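PDB 6UBD: Glyco_hydro_cc domain-containing protein from Trichoderma gamsii, which probably binds beta-1,3-glucan oligosaccharides, being an oligosaccharide-binding member of subgroup VII of glycoside hydrolase family GH128. Local coordinates for residues 70-75 with 96-101. Residues are numbered along the deposited sequence; the frame is centred on the assembly and turned at random.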
# COMPACT_ATOMS: atom_id res chain seq x y z
N PRO A 70 -9.38 8.47 2.94
CA PRO A 70 -9.57 7.25 2.18
C PRO A 70 -8.85 7.26 0.84
O PRO A 70 -9.21 8.04 -0.06
CB PRO A 70 -11.10 7.15 1.98
CG PRO A 70 -11.65 8.47 2.45
CD PRO A 70 -10.49 9.42 2.66
N VAL A 71 -7.80 6.48 0.70
CA VAL A 71 -6.94 6.54 -0.49
C VAL A 71 -7.50 5.56 -1.54
O VAL A 71 -7.72 4.36 -1.28
CB VAL A 71 -5.48 6.24 -0.13
CG1 VAL A 71 -4.58 6.12 -1.36
CG2 VAL A 71 -4.95 7.25 0.86
N SER A 72 -7.75 6.08 -2.77
CA SER A 72 -8.33 5.30 -3.88
C SER A 72 -7.27 4.41 -4.54
O SER A 72 -6.08 4.77 -4.52
CB SER A 72 -8.92 6.30 -4.87
OG SER A 72 -9.48 5.72 -6.06
N MET A 73 -7.72 3.34 -5.16
CA MET A 73 -6.83 2.48 -6.00
C MET A 73 -7.56 2.12 -7.30
O MET A 73 -8.75 1.83 -7.24
CB MET A 73 -6.43 1.19 -5.26
CG MET A 73 -5.57 0.26 -6.06
SD MET A 73 -4.98 -1.24 -5.22
CE MET A 73 -3.93 -0.63 -3.90
N LEU A 74 -6.82 2.06 -8.41
CA LEU A 74 -7.24 1.24 -9.58
C LEU A 74 -6.41 -0.07 -9.57
O LEU A 74 -5.23 -0.04 -9.86
CB LEU A 74 -7.09 1.99 -10.91
CG LEU A 74 -7.37 1.15 -12.15
CD1 LEU A 74 -8.80 0.59 -12.13
CD2 LEU A 74 -7.23 1.97 -13.42
N TRP A 75 -7.03 -1.17 -9.15
CA TRP A 75 -6.29 -2.40 -8.85
C TRP A 75 -5.64 -3.00 -10.11
O TRP A 75 -4.47 -3.49 -10.04
CB TRP A 75 -7.25 -3.38 -8.15
CG TRP A 75 -6.66 -4.67 -7.65
CD1 TRP A 75 -6.18 -4.92 -6.37
CD2 TRP A 75 -6.54 -5.95 -8.33
NE1 TRP A 75 -5.73 -6.20 -6.23
CE2 TRP A 75 -5.95 -6.86 -7.43
CE3 TRP A 75 -6.82 -6.39 -9.65
CZ2 TRP A 75 -5.70 -8.20 -7.77
CZ3 TRP A 75 -6.57 -7.70 -9.98
CH2 TRP A 75 -6.01 -8.60 -9.05
N SER A 96 -16.17 11.86 -9.05
CA SER A 96 -15.42 12.74 -8.13
C SER A 96 -13.94 12.51 -8.26
O SER A 96 -13.53 11.40 -8.61
CB SER A 96 -15.88 12.59 -6.69
OG SER A 96 -15.39 11.39 -6.14
N THR A 97 -13.16 13.44 -7.71
CA THR A 97 -11.70 13.36 -7.69
C THR A 97 -11.22 13.10 -6.26
O THR A 97 -11.46 13.92 -5.37
CB THR A 97 -11.07 14.62 -8.31
OG1 THR A 97 -11.52 14.85 -9.66
CG2 THR A 97 -9.57 14.54 -8.33
N PRO A 98 -10.50 11.97 -5.96
CA PRO A 98 -9.93 11.73 -4.65
C PRO A 98 -8.73 12.66 -4.42
O PRO A 98 -8.11 13.17 -5.36
CB PRO A 98 -9.55 10.24 -4.67
CG PRO A 98 -9.83 9.73 -6.01
CD PRO A 98 -10.17 10.89 -6.91
N ALA A 99 -8.37 12.81 -3.14
CA ALA A 99 -7.12 13.52 -2.79
C ALA A 99 -5.88 12.67 -3.18
O ALA A 99 -4.87 13.27 -3.60
CB ALA A 99 -7.06 13.86 -1.32
N TYR A 100 -5.97 11.32 -3.07
CA TYR A 100 -4.83 10.43 -3.34
C TYR A 100 -5.34 9.21 -4.12
O TYR A 100 -6.36 8.63 -3.71
CB TYR A 100 -4.17 9.96 -2.04
CG TYR A 100 -3.66 11.06 -1.10
CD1 TYR A 100 -4.49 11.66 -0.17
CD2 TYR A 100 -2.36 11.52 -1.16
CE1 TYR A 100 -4.03 12.69 0.65
CE2 TYR A 100 -1.88 12.52 -0.32
CZ TYR A 100 -2.74 13.14 0.58
OH TYR A 100 -2.31 14.16 1.41
N VAL A 101 -4.60 8.81 -5.18
CA VAL A 101 -4.99 7.62 -5.97
C VAL A 101 -3.73 6.82 -6.27
O VAL A 101 -2.75 7.41 -6.77
CB VAL A 101 -5.80 7.93 -7.20
CG1 VAL A 101 -5.12 8.88 -8.06
CG2 VAL A 101 -6.24 6.72 -8.04
O HOH W 1 -8.15 10.41 -0.92
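The Tyr100 ring is met obliquely by Val71 CG2, while the water that joins the two strands sits at an edge, in the ring plane. Among the side chains, the valine touches the stem of the tyrosine, Val71 CG1 lying 3.9 Å from Tyr100 CB. With CG anti to the carbonyl carbon (chi1 -58°), the ring is carried away from 70-75, to meet His26 and Trp198 and to hydrogen-bond through OH to Pro27 O. Between the backbones, Ser72 N donates to Tyr100 O over 3.1 Å. The N-H...O angle is 155°, and the donor nitrogen lies 25° off the plane of the Tyr100 carbonyl. Two residues before Ser72, a water bridges the strands, giving a hydrogen to Pro70 O (2.7 Å) and accepting a longer bond from Tyr100 N (3.2 Å). Beyond the direct bond, Val101 CA approaches Ser72 O at 3.4 Å in a CA-H...O contact. Ser72 and Val101 share the sheet face covered by Phe91 of helix 82-92; there Pro98 CG packs on Ser72 CB at 3.7 Å, and Val101 CG2 lies 3.9 Å from Ser72 OG, whose hydrogen-bond partner is Pro58 O. Two adjacent parallel strands connected through a helix form a beta-alpha-beta crossover, here strand 69-73, helix 82-92 and strand 100-102, right-handed as is usual for such units, the repeating unit of the (beta/alpha)8-type barrel expected for this glycoside hydrolase family.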